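Local coordinates for protein glycoside Hydrolase Family 43_12 (Metagenome, PDB 7JVH) that probably hydrolyses glycosidic bonds in arabinose- or xylose-containing plant carbohydrates, using a five-bladed beta-propeller joined to a C-terminal beta-sandwich domain, at residues N96-G101 against D374-N379; T107-P112 against W161-N166; G198-C203 against P235-G240; K327-T332 against D544-S549; A504-G509 against K537-P542. All coordinates share one frame; numbering follows the deposited sequence.

Overall arrangement
Along the chain the contacts fall on a five-bladed propeller and the beta-sandwich that follows it. Interaction 1 ties the outermost strand of the first blade, 98-102, to the connection running on to the sandwich, and interactions 2 and 3 are nested in the loop it closes. Interaction 2 joins the first and second blades, interaction 3 the third and fourth; their centres lie about 28 Å apart. Interaction 4 joins a loop of the fifth blade to the sandwich, about 27 Å from interaction 1 between centres. Interaction 5, nested inside interaction 4, lies within the sandwich alone. Interaction 4 thus joins the two domains directly, while interaction 1 holds the connecting chain against the propeller.

Interaction 1: N96-G101 against D374-N379; sequences NWVQIG and DGFFPN
Phe376 lays its ring against Asn96, at the point where the chain leaving the propeller passes the outermost strand of the first blade. Its chain starts at CB, 3.9 Å from Trp97 O. With CG beside the backbone N and anti to the carbonyl carbon (chi1 -76°), the ring is carried across the segment 96-101. CG lies 3.9 Å from Asn96 CB, and the approach tightens at CD1 (3.4 Å) and CE1 (3.3 Å), while CZ draws off again from the methylene. The methylene thus sits over one face, displaced toward the rim, in a CH-pi contact whose carbon is 3.6 Å from the ring centroid. CD1 also meets Val98 CG2 at 3.7 Å, the two side chains crossing at a slant. The backbone fixes this placement: Phe377 N donates to Trp97 O over 2.7 Å, an almost straight bond (174°), and Phe376 CA adds a CA-H...O contact to the same oxygen. Phe377 goes on to pack edge-to-face with Phe89 of the neighbouring strand. Asn96 is held from outside by Lys370 N, bonded to its OD1, and Glu368 O, which receives ND2, so its amide faces the connecting chain while its methylene faces the phenyl ring. The contact thus divides its labour: one short backbone bond sets the position of the two segments, the amide of Asn96 spends its polarity on the chain just upstream, and one face of the Phe376 ring takes the methylene, while Trp97 O stands at its edge near the ring plane.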
# COMPACT_ATOMS: atom_id res chain seq x y z
N ASN A 96 14.05 10.81 5.50
CA ASN A 96 13.09 11.89 5.20
C ASN A 96 12.60 11.71 3.77
O ASN A 96 13.37 11.93 2.84
CB ASN A 96 13.68 13.26 5.50
CG ASN A 96 14.27 13.29 6.89
OD1 ASN A 96 13.55 13.42 7.87
ND2 ASN A 96 15.57 13.13 6.99
N TRP A 97 11.34 11.34 3.63
CA TRP A 97 10.76 11.06 2.30
C TRP A 97 9.67 12.06 1.92
O TRP A 97 8.92 12.48 2.79
CB TRP A 97 10.18 9.66 2.32
CG TRP A 97 11.17 8.58 2.57
CD1 TRP A 97 11.54 8.06 3.77
CD2 TRP A 97 11.87 7.83 1.58
NE1 TRP A 97 12.43 7.05 3.59
CE2 TRP A 97 12.65 6.88 2.26
CE3 TRP A 97 11.91 7.87 0.19
CZ2 TRP A 97 13.47 5.99 1.59
CZ3 TRP A 97 12.72 6.99 -0.48
CH2 TRP A 97 13.49 6.06 0.22
N VAL A 98 9.67 12.44 0.65
CA VAL A 98 8.64 13.25 0.02
C VAL A 98 7.96 12.37 -1.05
O VAL A 98 8.64 11.79 -1.90
CB VAL A 98 9.25 14.52 -0.64
CG1 VAL A 98 8.17 15.35 -1.33
CG2 VAL A 98 9.98 15.35 0.39
N GLN A 99 6.63 12.28 -0.99
CA GLN A 99 5.85 11.64 -2.05
C GLN A 99 5.84 12.59 -3.24
O GLN A 99 5.32 13.71 -3.13
CB GLN A 99 4.42 11.30 -1.62
CG GLN A 99 3.62 10.59 -2.71
CD GLN A 99 2.41 9.80 -2.23
OE1 GLN A 99 1.98 9.92 -1.10
NE2 GLN A 99 1.85 8.97 -3.12
N ILE A 100 6.43 12.15 -4.36
CA ILE A 100 6.53 12.95 -5.58
C ILE A 100 5.39 12.65 -6.56
O ILE A 100 5.23 13.34 -7.57
CB ILE A 100 7.89 12.78 -6.29
CG1 ILE A 100 8.09 11.35 -6.79
CG2 ILE A 100 9.01 13.18 -5.34
CD1 ILE A 100 9.39 11.16 -7.56
N GLY A 101 4.59 11.63 -6.25
CA GLY A 101 3.39 11.31 -6.98
C GLY A 101 3.02 9.85 -6.87
O GLY A 101 3.31 9.18 -5.87
N ASP A 374 8.07 20.19 7.33
CA ASP A 374 8.15 20.71 5.95
C ASP A 374 7.24 19.87 5.06
O ASP A 374 6.09 19.58 5.47
CB ASP A 374 9.58 20.80 5.43
CG ASP A 374 10.33 22.01 5.98
OD1 ASP A 374 10.67 21.99 7.18
OD2 ASP A 374 10.56 22.95 5.20
N GLY A 375 7.73 19.48 3.88
CA GLY A 375 6.89 18.68 2.98
C GLY A 375 7.20 17.21 3.09
O GLY A 375 6.83 16.48 2.19
N PHE A 376 7.83 16.81 4.18
CA PHE A 376 8.23 15.40 4.38
C PHE A 376 7.05 14.58 4.88
O PHE A 376 6.22 15.09 5.61
CB PHE A 376 9.38 15.31 5.37
CG PHE A 376 10.69 15.71 4.76
CD1 PHE A 376 11.27 14.93 3.79
CD2 PHE A 376 11.31 16.89 5.12
CE1 PHE A 376 12.46 15.31 3.20
CE2 PHE A 376 12.49 17.27 4.53
CZ PHE A 376 13.07 16.48 3.57
N PHE A 377 7.06 13.32 4.49
CA PHE A 377 6.05 12.35 4.86
C PHE A 377 6.10 12.15 6.37
O PHE A 377 7.18 12.07 6.94
CB PHE A 377 6.32 11.04 4.11
CG PHE A 377 5.14 10.12 4.01
CD1 PHE A 377 4.04 10.46 3.25
CD2 PHE A 377 5.16 8.88 4.65
CE1 PHE A 377 2.96 9.60 3.15
CE2 PHE A 377 4.07 8.03 4.56
CZ PHE A 377 2.97 8.37 3.79
N PRO A 378 4.94 12.05 7.06
CA PRO A 378 4.93 11.93 8.52
C PRO A 378 5.33 10.55 9.01
O PRO A 378 5.49 9.65 8.21
CB PRO A 378 3.46 12.20 8.87
CG PRO A 378 2.71 11.72 7.67
CD PRO A 378 3.58 12.05 6.49
N ASN A 379 5.54 10.42 10.32
CA ASN A 379 5.68 9.14 11.02
C ASN A 379 5.35 9.35 12.49
O ASN A 379 4.96 10.46 12.90
CB ASN A 379 7.07 8.53 10.81
CG ASN A 379 7.02 7.02 10.73
OD1 ASN A 379 6.70 6.34 11.72
ND2 ASN A 379 7.30 6.47 9.56

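Interaction 2: T107-P112 against W161-N166; sequences TSQLDP and WSDPFN
Gln109 and Asp163 cross at about a right angle, with amide and carboxylate planes 68° apart, where the loop leaving the first propeller blade meets the approach to the last strand of the second. The Gln109 chain is extended beyond CG and sends NE2 to Ser162 O at 2.9 Å, a fairly straight bond (163°) that arrives from above the carbonyl plane although the acceptor lies close to the amide plane. The other end of the amide, OE1, accepts from Arg106 N. Beside it, Ser108 OG donates to Asp163 OD1 over 2.6 Å, meeting it on the syn side but somewhat out of the carboxylate plane. The Pro164 ring packs against the backbone of the loop, its CG 3.8 Å from Gln109 CA and its CD 3.4 Å from Ser108 O. A leucine in place of Gln109 would probably leave Ser162 O without this donor and Arg106 N without its acceptor. Arg106 also forms a salt bridge to Asp163 OD1 and a hydrogen bond to Trp161 O, which suggests that the carboxylate's charge is probably partly offset here and that the blade junction is held by a compact polar network.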
# COMPACT_ATOMS: atom_id res chain seq x y z
N THR A 107 -5.44 6.79 -16.64
CA THR A 107 -6.34 5.68 -16.94
C THR A 107 -5.77 4.77 -18.02
O THR A 107 -6.07 3.59 -18.04
CB THR A 107 -7.74 6.20 -17.30
OG1 THR A 107 -8.28 6.84 -16.13
CG2 THR A 107 -8.68 5.08 -17.71
N SER A 108 -4.93 5.32 -18.90
CA SER A 108 -4.22 4.54 -19.93
C SER A 108 -3.16 3.59 -19.37
O SER A 108 -2.70 2.70 -20.06
CB SER A 108 -3.58 5.47 -20.95
OG SER A 108 -2.65 6.33 -20.32
N GLN A 109 -2.75 3.82 -18.11
CA GLN A 109 -1.81 2.95 -17.41
C GLN A 109 -2.53 1.95 -16.51
O GLN A 109 -2.02 0.85 -16.26
CB GLN A 109 -0.85 3.79 -16.56
CG GLN A 109 0.06 4.72 -17.34
CD GLN A 109 0.72 5.77 -16.44
OE1 GLN A 109 0.05 6.43 -15.63
NE2 GLN A 109 2.04 5.95 -16.60
N LEU A 110 -3.70 2.35 -16.01
CA LEU A 110 -4.44 1.62 -14.97
C LEU A 110 -5.88 2.09 -14.93
O LEU A 110 -6.16 3.28 -14.71
CB LEU A 110 -3.77 1.85 -13.61
CG LEU A 110 -4.45 1.39 -12.32
CD1 LEU A 110 -4.61 -0.12 -12.25
CD2 LEU A 110 -3.64 1.87 -11.13
N ASP A 111 -6.81 1.15 -15.15
CA ASP A 111 -8.24 1.43 -15.24
C ASP A 111 -8.96 0.38 -14.40
O ASP A 111 -9.45 -0.62 -14.93
CB ASP A 111 -8.69 1.37 -16.69
CG ASP A 111 -10.18 1.57 -16.87
OD1 ASP A 111 -10.85 1.95 -15.91
OD2 ASP A 111 -10.69 1.34 -17.99
N PRO A 112 -9.06 0.59 -13.06
CA PRO A 112 -9.55 -0.45 -12.16
C PRO A 112 -11.07 -0.44 -11.91
O PRO A 112 -11.52 -0.95 -10.89
CB PRO A 112 -8.79 -0.14 -10.87
CG PRO A 112 -8.51 1.34 -10.91
CD PRO A 112 -8.69 1.81 -12.34
N TRP A 161 5.42 8.86 -16.10
CA TRP A 161 5.89 7.65 -16.76
C TRP A 161 5.10 7.33 -18.03
O TRP A 161 3.98 7.81 -18.22
CB TRP A 161 5.80 6.47 -15.80
CG TRP A 161 6.58 6.62 -14.52
CD1 TRP A 161 6.28 7.45 -13.47
CD2 TRP A 161 7.74 5.88 -14.13
NE1 TRP A 161 7.20 7.29 -12.47
CE2 TRP A 161 8.10 6.33 -12.84
CE3 TRP A 161 8.53 4.90 -14.74
CZ2 TRP A 161 9.22 5.83 -12.15
CZ3 TRP A 161 9.63 4.40 -14.06
CH2 TRP A 161 9.97 4.87 -12.78
N SER A 162 5.69 6.51 -18.90
CA SER A 162 5.07 6.09 -20.16
C SER A 162 3.83 5.24 -19.92
O SER A 162 3.53 4.85 -18.80
CB SER A 162 6.06 5.28 -20.98
OG SER A 162 6.29 4.00 -20.40
N ASP A 163 3.12 4.95 -21.01
CA ASP A 163 2.06 3.95 -21.01
C ASP A 163 2.71 2.56 -20.91
O ASP A 163 3.90 2.41 -21.18
CB ASP A 163 1.18 4.08 -22.25
CG ASP A 163 0.13 5.18 -22.11
OD1 ASP A 163 -0.20 5.57 -20.97
OD2 ASP A 163 -0.38 5.67 -23.13
N PRO A 164 1.96 1.52 -20.49
CA PRO A 164 2.56 0.21 -20.24
C PRO A 164 3.11 -0.48 -21.49
O PRO A 164 2.61 -0.26 -22.59
CB PRO A 164 1.40 -0.60 -19.65
CG PRO A 164 0.33 0.38 -19.30
CD PRO A 164 0.52 1.55 -20.22
N PHE A 165 4.15 -1.30 -21.31
CA PHE A 165 4.62 -2.26 -22.29
C PHE A 165 4.17 -3.60 -21.73
O PHE A 165 4.58 -3.98 -20.64
CB PHE A 165 6.16 -2.23 -22.40
CG PHE A 165 6.70 -1.00 -23.08
CD1 PHE A 165 6.98 0.14 -22.34
CD2 PHE A 165 6.91 -0.98 -24.44
CE1 PHE A 165 7.49 1.28 -22.96
CE2 PHE A 165 7.41 0.15 -25.07
CZ PHE A 165 7.69 1.28 -24.33
N ASN A 166 3.31 -4.30 -22.47
CA ASN A 166 2.81 -5.62 -22.04
C ASN A 166 3.92 -6.65 -22.22
O ASN A 166 4.50 -6.76 -23.30
CB ASN A 166 1.55 -6.02 -22.83
CG ASN A 166 0.26 -5.41 -22.27
OD1 ASN A 166 0.08 -5.39 -21.06
ND2 ASN A 166 -0.62 -4.89 -23.14

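Interaction 3: G198-C203 against P235-G240; sequences GPNHRC and PVWIEG
Pro199 and Asn200 occupy the corner of a type I beta turn from Gly198 to His201, in a loop of the third blade of the beta-propeller, and they face the chain entering the fourth blade. The turn is closed by His201 N bonding to Gly198 O. Pro199 contributes little, its carbonyl O lying obliquely near the indole of Trp237. Asn200 does more. Its O takes the backbone N of Trp237 at 2.9 Å, in the carbonyl plane and on a lone pair, which links the two loops directly through their backbones. Its side chain lies beside Val236, pointing the same way, with ND2 3.6 Å from Val236 CG2, while OD1 stands in the plane of the Trp237 ring at its edge, 3.6 Å from CD1. His201 turns its side chain from the contact to stack on Tyr197. Arg202 supplies the broadest meeting. Bent at chi2 and chi3 (-56° and -82°), its chain folds over the indole, so that CG rides above the six-membered ring, 4.0 Å from its centroid, in a CH-pi contact. The guanidinium then lies nearly flat on the same indole, centres 4.0 Å apart and planes at 21°. Asn189 OD1 accepts from Arg202 NH2, so the stacked group is also tied to the blade by a hydrogen bond. A bound glycerol, probably from the crystallisation liquor, lies about 4 Å from the Trp237 side chain and is hydrogen-bonded to Glu239, consistent with a pocket beside this stack. Past Arg202 the segment enters strand 203-210; Ile238 packs against the backbone there, its CG2 3.7 Å from Arg202 O.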
# COMPACT_ATOMS: atom_id res chain seq x y z
N GLY A 198 1.37 -29.11 -4.28
CA GLY A 198 0.20 -28.27 -4.37
C GLY A 198 0.52 -26.88 -4.90
O GLY A 198 1.63 -26.63 -5.37
N PRO A 199 -0.47 -25.96 -4.87
CA PRO A 199 -0.25 -24.59 -5.34
C PRO A 199 0.87 -23.78 -4.65
O PRO A 199 1.31 -22.79 -5.24
CB PRO A 199 -1.61 -23.90 -5.12
CG PRO A 199 -2.54 -24.91 -4.50
CD PRO A 199 -1.85 -26.23 -4.43
N ASN A 200 1.30 -24.16 -3.44
CA ASN A 200 2.37 -23.41 -2.75
C ASN A 200 3.72 -23.60 -3.40
O ASN A 200 4.61 -22.77 -3.25
CB ASN A 200 2.47 -23.76 -1.25
CG ASN A 200 1.29 -23.27 -0.43
OD1 ASN A 200 0.56 -22.37 -0.84
ND2 ASN A 200 1.09 -23.89 0.72
N HIS A 201 3.88 -24.71 -4.14
CA HIS A 201 5.08 -24.93 -4.92
C HIS A 201 5.14 -23.89 -6.05
O HIS A 201 4.27 -23.84 -6.91
CB HIS A 201 5.12 -26.35 -5.49
CG HIS A 201 6.35 -26.63 -6.28
ND1 HIS A 201 6.50 -27.76 -7.05
CD2 HIS A 201 7.49 -25.92 -6.44
CE1 HIS A 201 7.68 -27.74 -7.63
NE2 HIS A 201 8.31 -26.64 -7.27
N ARG A 202 6.19 -23.05 -6.01
CA ARG A 202 6.42 -22.02 -7.00
C ARG A 202 7.89 -22.02 -7.41
O ARG A 202 8.71 -22.76 -6.84
CB ARG A 202 6.02 -20.66 -6.42
CG ARG A 202 4.51 -20.50 -6.22
CD ARG A 202 3.62 -20.71 -7.44
NE ARG A 202 3.55 -19.53 -8.28
CZ ARG A 202 2.49 -19.12 -8.97
NH1 ARG A 202 1.34 -19.81 -8.95
NH2 ARG A 202 2.60 -18.04 -9.74
N CYS A 203 8.20 -21.18 -8.41
CA CYS A 203 9.50 -21.16 -9.06
C CYS A 203 9.96 -19.75 -9.30
O CYS A 203 9.14 -18.85 -9.46
CB CYS A 203 9.41 -21.82 -10.46
SG CYS A 203 9.13 -23.58 -10.40
N PRO A 235 8.87 -25.36 0.61
CA PRO A 235 8.81 -23.91 0.75
C PRO A 235 7.61 -23.28 0.05
O PRO A 235 7.39 -23.53 -1.12
CB PRO A 235 10.13 -23.45 0.11
CG PRO A 235 10.67 -24.62 -0.64
CD PRO A 235 10.15 -25.83 0.05
N VAL A 236 6.87 -22.45 0.79
CA VAL A 236 5.67 -21.80 0.30
C VAL A 236 5.99 -20.53 -0.49
O VAL A 236 6.75 -19.68 -0.03
CB VAL A 236 4.72 -21.48 1.48
CG1 VAL A 236 3.53 -20.62 1.05
CG2 VAL A 236 4.25 -22.77 2.14
N TRP A 237 5.43 -20.43 -1.70
CA TRP A 237 5.39 -19.21 -2.51
C TRP A 237 6.66 -18.36 -2.56
O TRP A 237 6.62 -17.16 -2.31
CB TRP A 237 4.21 -18.34 -2.07
CG TRP A 237 2.97 -18.63 -2.85
CD1 TRP A 237 1.99 -19.53 -2.54
CD2 TRP A 237 2.59 -18.02 -4.09
NE1 TRP A 237 1.02 -19.51 -3.51
CE2 TRP A 237 1.36 -18.58 -4.47
CE3 TRP A 237 3.18 -17.05 -4.91
CZ2 TRP A 237 0.70 -18.22 -5.65
CZ3 TRP A 237 2.52 -16.67 -6.07
CH2 TRP A 237 1.29 -17.26 -6.43
N ILE A 238 7.79 -18.98 -2.92
CA ILE A 238 8.99 -18.23 -3.22
C ILE A 238 8.66 -17.19 -4.28
O ILE A 238 8.09 -17.51 -5.31
CB ILE A 238 10.19 -19.12 -3.65
CG1 ILE A 238 11.45 -18.27 -3.78
CG2 ILE A 238 9.90 -19.87 -4.94
CD1 ILE A 238 12.72 -18.95 -3.31
N GLU A 239 9.02 -15.94 -4.00
CA GLU A 239 8.63 -14.81 -4.82
C GLU A 239 9.52 -13.59 -4.53
O GLU A 239 10.61 -13.73 -4.00
CB GLU A 239 7.13 -14.52 -4.61
CG GLU A 239 6.76 -13.97 -3.25
CD GLU A 239 5.25 -14.01 -2.97
OE1 GLU A 239 4.46 -14.04 -3.92
OE2 GLU A 239 4.82 -14.01 -1.81
N GLY A 240 9.05 -12.40 -4.93
CA GLY A 240 9.80 -11.17 -4.86
C GLY A 240 11.27 -11.27 -5.27
O GLY A 240 12.13 -10.71 -4.61

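Interaction 4: K327-T332 against D544-S549; sequences KGNVNT and DAAVLS
With chi1 at -64°, Asn331 has CG beside its backbone N and anti to the carbonyl carbon, which swings its amide across to the turn at Ala545 and Ser549. Asn329 shares nearly the same first torsion (-63°) and brings ND2 against the methyl of Ala546, 3.4 Å away. Asn331 ND2 donates to Ala545 O over 2.7 Å in a straight bond (167°); that oxygen also takes Leu548 N, the two donors coming from opposite faces of its plane. The amide's other end, OD1, lies 3.3 Å from Ser549 CB, and Val330 O receives a CA-H...O contact from Ser549 CA at 3.3 Å. Tyr526 OH is a second partner of Asn331 ND2. An alanine at this position is likely to cost Ala545 O one of its two donors and leave Tyr526 OH without this partner. The turn itself is held by an Asx turn at Asp544, whose OD1 accepts from Ala546 N, and by Ser549 OG donating to Ala546 O. Ser549 is also the N-cap of helix 550-553, its OG accepting from Phe552 N. The loop 327-332, between strands 316-322 and 335-342 of the fifth blade, thus docks on the connection from strand 536-544 to that helix, joining propeller to sandwich, with Val330 paired by backbone bonds to Thr550.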
# COMPACT_ATOMS: atom_id res chain seq x y z
N LYS A 327 -5.56 -8.62 19.52
CA LYS A 327 -6.24 -9.84 19.07
C LYS A 327 -5.62 -10.47 17.81
O LYS A 327 -6.16 -11.42 17.27
CB LYS A 327 -7.72 -9.56 18.84
CG LYS A 327 -8.50 -9.28 20.13
CD LYS A 327 -9.88 -8.75 19.86
CE LYS A 327 -10.80 -9.82 19.25
NZ LYS A 327 -10.97 -11.01 20.16
N GLY A 328 -4.49 -9.91 17.35
CA GLY A 328 -3.79 -10.38 16.18
C GLY A 328 -4.28 -9.86 14.84
O GLY A 328 -3.73 -10.21 13.78
N ASN A 329 -5.31 -9.00 14.86
CA ASN A 329 -5.87 -8.43 13.64
C ASN A 329 -5.07 -7.26 13.12
O ASN A 329 -4.40 -6.59 13.90
CB ASN A 329 -7.33 -8.02 13.87
CG ASN A 329 -8.20 -9.20 14.20
OD1 ASN A 329 -7.88 -10.31 13.81
ND2 ASN A 329 -9.29 -8.97 14.91
N VAL A 330 -5.16 -7.02 11.81
CA VAL A 330 -4.46 -5.95 11.11
C VAL A 330 -5.43 -5.15 10.25
O VAL A 330 -5.93 -5.65 9.23
CB VAL A 330 -3.38 -6.51 10.16
CG1 VAL A 330 -2.38 -5.43 9.77
CG2 VAL A 330 -2.69 -7.69 10.78
N ASN A 331 -5.68 -3.89 10.68
CA ASN A 331 -6.46 -2.93 9.93
C ASN A 331 -5.56 -1.93 9.21
O ASN A 331 -6.03 -1.10 8.44
CB ASN A 331 -7.45 -2.20 10.83
CG ASN A 331 -8.48 -3.14 11.42
OD1 ASN A 331 -8.22 -4.34 11.62
ND2 ASN A 331 -9.68 -2.60 11.73
N THR A 332 -4.25 -2.04 9.44
CA THR A 332 -3.27 -1.10 8.93
C THR A 332 -2.54 -1.58 7.68
O THR A 332 -1.69 -0.86 7.13
CB THR A 332 -2.26 -0.71 10.04
OG1 THR A 332 -2.00 -1.84 10.90
CG2 THR A 332 -2.85 0.41 10.90
N ASP A 544 -17.25 -3.46 15.94
CA ASP A 544 -16.09 -4.37 15.93
C ASP A 544 -15.09 -3.97 14.86
O ASP A 544 -15.42 -3.85 13.69
CB ASP A 544 -16.54 -5.82 15.71
CG ASP A 544 -15.45 -6.85 16.03
OD1 ASP A 544 -14.22 -6.52 16.01
OD2 ASP A 544 -15.84 -8.00 16.27
N ALA A 545 -13.84 -3.76 15.30
CA ALA A 545 -12.74 -3.35 14.43
C ALA A 545 -12.28 -4.49 13.52
O ALA A 545 -11.69 -4.25 12.47
CB ALA A 545 -11.57 -2.83 15.27
N ALA A 546 -12.51 -5.73 13.96
CA ALA A 546 -12.08 -6.93 13.24
C ALA A 546 -12.67 -6.98 11.82
O ALA A 546 -12.00 -7.44 10.90
CB ALA A 546 -12.46 -8.19 14.01
N VAL A 547 -13.90 -6.46 11.66
CA VAL A 547 -14.60 -6.39 10.38
C VAL A 547 -13.78 -5.75 9.24
O VAL A 547 -13.94 -6.12 8.07
CB VAL A 547 -15.96 -5.64 10.52
CG1 VAL A 547 -16.57 -5.29 9.17
CG2 VAL A 547 -16.97 -6.47 11.32
N LEU A 548 -12.90 -4.79 9.58
CA LEU A 548 -12.07 -4.08 8.60
C LEU A 548 -10.64 -4.61 8.51
O LEU A 548 -9.77 -4.00 7.87
CB LEU A 548 -12.07 -2.57 8.89
CG LEU A 548 -13.45 -1.93 9.02
CD1 LEU A 548 -13.36 -0.43 9.26
CD2 LEU A 548 -14.28 -2.23 7.77
N SER A 549 -10.39 -5.76 9.15
CA SER A 549 -9.11 -6.43 9.08
C SER A 549 -8.98 -7.32 7.85
O SER A 549 -9.96 -7.93 7.37
CB SER A 549 -8.89 -7.27 10.33
OG SER A 549 -9.76 -8.41 10.35

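Interaction 5: A504-G509 against K537-P542; sequences AKEPIG and KNIGGP
Ala504 and Glu506 meet Ile539 through apolar contacts, and no hydrogen bond crosses between 504-509 and 537-542. The methyl of Ala504 points into the contact and touches Ile539 CG1 at 3.8 Å. The same methyl approaches the backbone of Gly540, 3.6 Å from its N and 3.7 Å from its CA. The second apolar meeting is at the tip of the isoleucine: CD1 lies 3.8 Å from Glu506 CG, the two side chains sliding past each other in opposite directions. Ile539 CG1 is anti to its backbone N (chi1 175°), which sends CG1 toward Ala504, with CD1 continuing to Glu506. Glu506 lends only its aliphatic part, its chain bending at chi2. Charge enters from elsewhere: Lys505, on the other side of the strand, has its salt bridge with Glu478. Gly540 has positive phi, which favours glycine, and the chain turns a corner there. Residues 504-507 lie in strand 501-507, outermost in its sheet and next to 482-489, while 537-539 lies in the first part of strand 536-544, which borders 525-531 in the other. The short segments run at 134° to each other with axes 8.6 Å apart at their closest, and the contact brings the edge strands of the two sheets together at the surface of the beta-sandwich.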
# COMPACT_ATOMS: atom_id res chain seq x y z
N ALA A 504 -27.59 2.59 13.32
CA ALA A 504 -28.20 3.69 14.04
C ALA A 504 -28.73 4.75 13.07
O ALA A 504 -28.34 4.80 11.91
CB ALA A 504 -27.20 4.32 14.99
N LYS A 505 -29.63 5.60 13.59
CA LYS A 505 -30.27 6.67 12.83
C LYS A 505 -30.84 7.71 13.79
O LYS A 505 -31.49 7.36 14.76
CB LYS A 505 -31.38 6.07 11.93
CG LYS A 505 -32.05 7.06 11.01
CD LYS A 505 -33.29 6.51 10.35
CE LYS A 505 -33.96 7.61 9.54
NZ LYS A 505 -35.05 7.13 8.64
N GLU A 506 -30.57 8.99 13.51
CA GLU A 506 -31.06 10.13 14.31
C GLU A 506 -31.40 11.30 13.40
O GLU A 506 -30.64 11.62 12.49
CB GLU A 506 -30.01 10.62 15.33
CG GLU A 506 -29.63 9.63 16.41
CD GLU A 506 -30.73 9.35 17.41
OE1 GLU A 506 -31.76 10.08 17.49
OE2 GLU A 506 -30.55 8.36 18.16
N PRO A 507 -32.54 12.00 13.62
CA PRO A 507 -32.83 13.24 12.89
C PRO A 507 -31.99 14.39 13.42
O PRO A 507 -31.57 14.36 14.57
CB PRO A 507 -34.31 13.47 13.18
CG PRO A 507 -34.58 12.74 14.45
CD PRO A 507 -33.61 11.61 14.56
N ILE A 508 -31.74 15.40 12.58
CA ILE A 508 -30.96 16.57 12.97
C ILE A 508 -31.62 17.89 12.52
O ILE A 508 -30.95 18.93 12.42
CB ILE A 508 -29.52 16.48 12.41
CG1 ILE A 508 -29.53 16.34 10.88
CG2 ILE A 508 -28.81 15.27 12.99
CD1 ILE A 508 -28.18 16.54 10.26
N GLY A 509 -32.93 17.84 12.26
CA GLY A 509 -33.70 18.95 11.76
C GLY A 509 -33.24 19.37 10.38
O GLY A 509 -32.63 18.59 9.61
N LYS A 537 -22.09 14.37 19.94
CA LYS A 537 -22.83 13.21 20.40
C LYS A 537 -22.41 11.97 19.63
O LYS A 537 -22.23 12.02 18.42
CB LYS A 537 -24.34 13.41 20.21
CG LYS A 537 -24.90 14.66 20.85
CD LYS A 537 -26.29 14.96 20.29
CE LYS A 537 -27.08 15.92 21.17
NZ LYS A 537 -27.98 16.78 20.37
N ASN A 538 -22.25 10.86 20.36
CA ASN A 538 -22.07 9.54 19.79
C ASN A 538 -23.33 9.12 19.05
O ASN A 538 -24.42 9.36 19.52
CB ASN A 538 -21.77 8.53 20.89
CG ASN A 538 -20.33 8.54 21.33
OD1 ASN A 538 -19.50 9.24 20.75
ND2 ASN A 538 -20.00 7.72 22.33
N ILE A 539 -23.15 8.50 17.88
CA ILE A 539 -24.22 7.84 17.13
C ILE A 539 -23.79 6.40 16.88
O ILE A 539 -22.71 6.15 16.38
CB ILE A 539 -24.59 8.56 15.82
CG1 ILE A 539 -25.62 7.74 15.04
CG2 ILE A 539 -23.35 8.85 14.96
CD1 ILE A 539 -26.62 8.59 14.27
N GLY A 540 -24.65 5.45 17.28
CA GLY A 540 -24.30 4.04 17.29
C GLY A 540 -23.35 3.75 18.44
O GLY A 540 -22.78 4.67 19.05
N GLY A 541 -23.17 2.46 18.73
CA GLY A 541 -22.28 2.01 19.78
C GLY A 541 -20.92 1.63 19.20
O GLY A 541 -20.59 2.01 18.07
N PRO A 542 -20.08 0.90 19.96
CA PRO A 542 -18.82 0.38 19.42
C PRO A 542 -19.05 -0.67 18.31
O PRO A 542 -19.78 -1.63 18.50
CB PRO A 542 -18.16 -0.26 20.65
CG PRO A 542 -19.29 -0.53 21.62
CD PRO A 542 -20.31 0.54 21.37